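3-Hydroxyacyl-CoA dehydrogenase (Ralstonia eutropha H16, PDB 4PZC) catalyses the NAD-dependent interconversion of (S)-3-hydroxyacyl-CoA, notably (S)-3-hydroxybutyryl-CoA, and its 3-oxoacyl-CoA counterpart, using a Rossmann-fold domain to bind the dinucleotide. Local coordinates at residues T275-G278 and V279-S283; A230-M234 and I235-T239. All blocks are in the same frame, centred on the assembly; numbering follows the deposited sequence.

Interaction 1. Residues T275-G278 and V279-S283; sequences TGRG and VYVYS
A beta-hairpin-like turn near the C terminus of the C-terminal domain brings Arg277 and Gly276 against Val281 and Tyr282. Arg277 and Val281 form a single antiparallel bridge, with their CA atoms 4.6 Å apart. Gly278, Val279 and Tyr280 carry the chain round the bend. Two backbone hydrogen bonds flank the bridge. Gly278 N donates to Tyr280 O at 3.0 Å, and this bond is nearly straight at the hydrogen (161°). Tyr282 N donates to Gly276 O at 2.8 Å, with a more bent N-H...O angle of 140°. Gly276 has positive phi, which by itself favours glycine.

On one side of the turn, the side chains of Arg277 and Val281 meet. With chi1 at -169°, the extended Arg277 chain is set against Val281. Its aliphatic part passes obliquely over the valine, where Arg277 CG touches Val281 CG2 at 3.8 Å. The Arg277 guanidinium also makes a cation-pi contact with Tyr270.

The Tyr282 ring lies beside the first arm, with Gly276 at its edge. Its OH is hydrogen-bonded to Asp233 OD2, and the OH of Tyr280 to Asp215 OD2. These two tyrosines thus tie the turn to the helical body of the domain. Asp233 also accepts two backbone N-H groups, that of Val279 at OD1 and that of Tyr280 at OD2. Val279 packs on the Tyr280 ring, with Val279 CG1 3.9 Å above the ring plane, over its centre.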
loop_
_atom_site.group_PDB
_atom_site.type_symbol
_atom_site.label_atom_id
_atom_site.label_comp_id
_atom_site.label_asym_id
_atom_site.label_seq_id
_atom_site.Cartn_x
_atom_site.Cartn_y
_atom_site.Cartn_z
ATOM N N THR A 275 -23.127 -3.215 -4.329
ATOM C CA THR A 275 -24.296 -4.038 -3.946
ATOM C C THR A 275 -24.782 -3.696 -2.539
ATOM O O THR A 275 -25.680 -4.353 -2.026
ATOM C CB THR A 275 -24.027 -5.568 -4.024
ATOM O OG1 THR A 275 -22.880 -5.936 -3.229
ATOM C CG2 THR A 275 -23.829 -5.975 -5.449
ATOM N N GLY A 276 -24.172 -2.683 -1.913
ATOM C CA GLY A 276 -24.442 -2.343 -0.512
ATOM C C GLY A 276 -23.782 -3.249 0.520
ATOM O O GLY A 276 -23.832 -2.962 1.720
ATOM N N ARG A 277 -23.172 -4.341 0.059
ATOM C CA ARG A 277 -22.482 -5.281 0.941
ATOM C C ARG A 277 -21.304 -5.930 0.246
ATOM O O ARG A 277 -21.427 -6.471 -0.844
ATOM C CB ARG A 277 -23.424 -6.383 1.425
ATOM C CG ARG A 277 -22.842 -7.237 2.537
ATOM C CD ARG A 277 -23.839 -8.269 3.023
ATOM N NE ARG A 277 -23.217 -9.237 3.922
ATOM C CZ ARG A 277 -23.820 -10.325 4.399
ATOM N NH1 ARG A 277 -25.079 -10.603 4.065
ATOM N NH2 ARG A 277 -23.160 -11.148 5.211
ATOM N N GLY A 278 -20.155 -5.846 0.896
ATOM C CA GLY A 278 -18.965 -6.544 0.475
ATOM C C GLY A 278 -18.313 -7.091 1.719
ATOM O O GLY A 278 -18.774 -8.082 2.278
ATOM N N VAL A 279 -17.239 -6.449 2.157
ATOM C CA VAL A 279 -16.566 -6.848 3.391
ATOM C C VAL A 279 -17.340 -6.199 4.535
ATOM O O VAL A 279 -17.666 -6.829 5.544
ATOM C CB VAL A 279 -15.084 -6.412 3.409
ATOM C CG1 VAL A 279 -14.475 -6.635 4.788
ATOM C CG2 VAL A 279 -14.288 -7.150 2.335
ATOM N N TYR A 280 -17.647 -4.926 4.362
ATOM C CA TYR A 280 -18.463 -4.240 5.323
ATOM C C TYR A 280 -19.862 -4.193 4.750
ATOM O O TYR A 280 -20.109 -4.699 3.640
ATOM C CB TYR A 280 -17.898 -2.844 5.557
ATOM C CG TYR A 280 -16.437 -2.889 5.937
ATOM C CD1 TYR A 280 -16.065 -3.210 7.212
ATOM C CD2 TYR A 280 -15.427 -2.648 5.006
ATOM C CE1 TYR A 280 -14.740 -3.274 7.578
ATOM C CE2 TYR A 280 -14.085 -2.709 5.369
ATOM C CZ TYR A 280 -13.756 -3.028 6.666
ATOM O OH TYR A 280 -12.449 -3.101 7.089
ATOM N N VAL A 281 -20.772 -3.598 5.516
ATOM C CA VAL A 281 -22.152 -3.384 5.078
ATOM C C VAL A 281 -22.399 -1.868 4.991
ATOM O O VAL A 281 -21.850 -1.105 5.800
ATOM C CB VAL A 281 -23.130 -4.097 6.035
ATOM C CG1 VAL A 281 -24.570 -3.764 5.684
ATOM C CG2 VAL A 281 -22.905 -5.601 5.982
ATOM N N TYR A 282 -23.208 -1.444 4.008
ATOM C CA TYR A 282 -23.334 -0.024 3.637
ATOM C C TYR A 282 -24.754 0.471 3.471
ATOM O O TYR A 282 -25.632 -0.268 2.978
ATOM C CB TYR A 282 -22.619 0.213 2.323
ATOM C CG TYR A 282 -21.171 -0.170 2.388
ATOM C CD1 TYR A 282 -20.233 0.713 2.908
ATOM C CD2 TYR A 282 -20.738 -1.427 1.953
ATOM C CE1 TYR A 282 -18.907 0.374 2.975
ATOM C CE2 TYR A 282 -19.401 -1.780 2.020
ATOM C CZ TYR A 282 -18.494 -0.867 2.531
ATOM O OH TYR A 282 -17.163 -1.177 2.611
ATOM N N SER A 283 -24.943 1.744 3.843
ATOM C CA SER A 283 -26.262 2.422 3.861
ATOM C C SER A 283 -27.183 2.070 2.694
ATOM O O SER A 283 -28.148 1.326 2.865
ATOM C CB SER A 283 -26.098 3.955 3.907
ATOM O OG SER A 283 -26.326 4.454 5.207
#

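Interaction 2. Residues A230-M234 and I235-T239; sequences ALADM and IGLDT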
loop_
_atom_site.group_PDB
_atom_site.type_symbol
_atom_site.label_atom_id
_atom_site.label_comp_id
_atom_site.label_asym_id
_atom_site.label_seq_id
_atom_site.Cartn_x
_atom_site.Cartn_y
_atom_site.Cartn_z
ATOM N N ALA A 230 -11.672 -2.126 2.920
ATOM C CA ALA A 230 -12.463 -0.950 2.537
ATOM C C ALA A 230 -12.212 -0.592 1.068
ATOM O O ALA A 230 -13.144 -0.324 0.292
ATOM C CB ALA A 230 -12.088 0.247 3.417
ATOM N N LEU A 231 -10.933 -0.574 0.702
ATOM C CA LEU A 231 -10.542 -0.254 -0.656
ATOM C C LEU A 231 -11.195 -1.204 -1.638
ATOM O O LEU A 231 -11.669 -0.773 -2.705
ATOM C CB LEU A 231 -9.030 -0.335 -0.823
ATOM C CG LEU A 231 -8.511 0.236 -2.141
ATOM C CD1 LEU A 231 -9.063 1.639 -2.375
ATOM C CD2 LEU A 231 -6.986 0.249 -2.141
ATOM N N ALA A 232 -11.218 -2.489 -1.272
ATOM C CA ALA A 232 -11.768 -3.505 -2.139
ATOM C C ALA A 232 -13.269 -3.284 -2.347
ATOM O O ALA A 232 -13.787 -3.504 -3.449
ATOM C CB ALA A 232 -11.504 -4.870 -1.569
ATOM N N ASP A 233 -13.943 -2.823 -1.290
ATOM C CA ASP A 233 -15.385 -2.568 -1.324
ATOM C C ASP A 233 -15.749 -1.457 -2.305
ATOM O O ASP A 233 -16.832 -1.505 -2.918
ATOM C CB ASP A 233 -15.939 -2.265 0.088
ATOM C CG ASP A 233 -16.226 -3.527 0.899
ATOM O OD1 ASP A 233 -16.043 -4.641 0.355
ATOM O OD2 ASP A 233 -16.652 -3.415 2.074
ATOM N N MET A 234 -14.836 -0.489 -2.468
ATOM C CA MET A 234 -15.000 0.614 -3.431
ATOM C C MET A 234 -14.670 0.207 -4.853
ATOM O O MET A 234 -15.313 0.619 -5.788
ATOM C CB MET A 234 -14.079 1.765 -3.071
ATOM C CG MET A 234 -14.314 2.315 -1.689
ATOM S SD MET A 234 -12.955 3.352 -1.115
ATOM C CE MET A 234 -13.797 4.133 0.278
ATOM N N ILE A 235 -13.616 -0.563 -5.035
ATOM C CA ILE A 235 -13.304 -1.070 -6.357
ATOM C C ILE A 235 -14.384 -2.019 -6.876
ATOM O O ILE A 235 -14.752 -1.945 -8.027
ATOM C CB ILE A 235 -11.929 -1.770 -6.331
ATOM C CG1 ILE A 235 -10.849 -0.706 -6.378
ATOM C CG2 ILE A 235 -11.767 -2.792 -7.463
ATOM C CD1 ILE A 235 -9.607 -1.094 -5.603
ATOM N N GLY A 236 -14.877 -2.901 -6.017
ATOM C CA GLY A 236 -15.807 -3.961 -6.426
ATOM C C GLY A 236 -15.067 -5.276 -6.363
ATOM O O GLY A 236 -13.988 -5.421 -6.961
ATOM N N LEU A 237 -15.622 -6.238 -5.643
ATOM C CA LEU A 237 -14.911 -7.500 -5.417
ATOM C C LEU A 237 -14.902 -8.379 -6.654
ATOM O O LEU A 237 -13.961 -9.139 -6.918
ATOM C CB LEU A 237 -15.558 -8.282 -4.290
ATOM C CG LEU A 237 -15.619 -7.557 -2.956
ATOM C CD1 LEU A 237 -16.195 -8.472 -1.892
ATOM C CD2 LEU A 237 -14.248 -7.014 -2.562
ATOM N N ASP A 238 -15.995 -8.302 -7.393
ATOM C CA ASP A 238 -16.064 -8.902 -8.713
ATOM C C ASP A 238 -14.919 -8.393 -9.625
ATOM O O ASP A 238 -14.321 -9.185 -10.355
ATOM C CB ASP A 238 -17.453 -8.652 -9.323
ATOM C CG ASP A 238 -17.747 -7.186 -9.488
ATOM O OD1 ASP A 238 -17.347 -6.376 -8.618
ATOM O OD2 ASP A 238 -18.369 -6.833 -10.499
ATOM N N THR A 239 -14.617 -7.094 -9.543
ATOM C CA THR A 239 -13.506 -6.475 -10.251
ATOM C C THR A 239 -12.155 -6.951 -9.718
ATOM O O THR A 239 -11.230 -7.294 -10.490
ATOM C CB THR A 239 -13.520 -4.951 -10.056
ATOM O OG1 THR A 239 -14.843 -4.453 -10.270
ATOM C CG2 THR A 239 -12.515 -4.254 -11.014
#
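A helix-to-helix junction joins helix 228-235 to helix 237-251 in the C-terminal domain, and Leu231 and Ala232 meet Ile235 and Leu237 across it. Ile235 N bonds to Leu231 O at 3.0 Å, and Gly236 N to Ala232 O at 2.9 Å, as the last turn of the first helix closes. Gly236 then leaves helical geometry with positive phi and takes the N-cap position of the second helix.

Ile235 holds CG1 beside its own backbone N (chi1 -79°), and its CD1 comes to the carbonyl oxygen and CG of Leu231. Ile235 CD1 lies 3.9 Å from Leu231 CG, and the two side chains cross at a slant.

On another side, Leu237 reaches back across the junction. One methyl does the touching: CD2 meets both the methyl and the carbonyl oxygen of Ala232. Phe201 of helix 189-205 packs on both Ala232 and Leu237. Asp233 runs alongside Leu237, with Asp233 OD1 4.2 Å from Leu237 CD2, while its carboxylate finds its polar partners in the 275-283 turn, Tyr282 among them. Leu237 CD2 lies 3.6 Å from Ala232 CB.

Along the chain, interaction 2 comes first and is complete before interaction 1 begins. The two are in series and neither nests nor crosses. Residues 230-239 span the break at Gly236 between helix 228-235 and helix 237-251. The chain then runs through helix 237-251 and helix 260-268 and returns to the same region as the turn at 275-283. The centres of the two contacts are 10 Å apart. Asp233 of interaction 2 joins them, and the Tyr280 ring also packs near Ala230. Lys274, just before the turn, forms a salt bridge with Asp238. The C-terminal end of the chain is thereby fastened to the helix junction, all within the C-terminal domain.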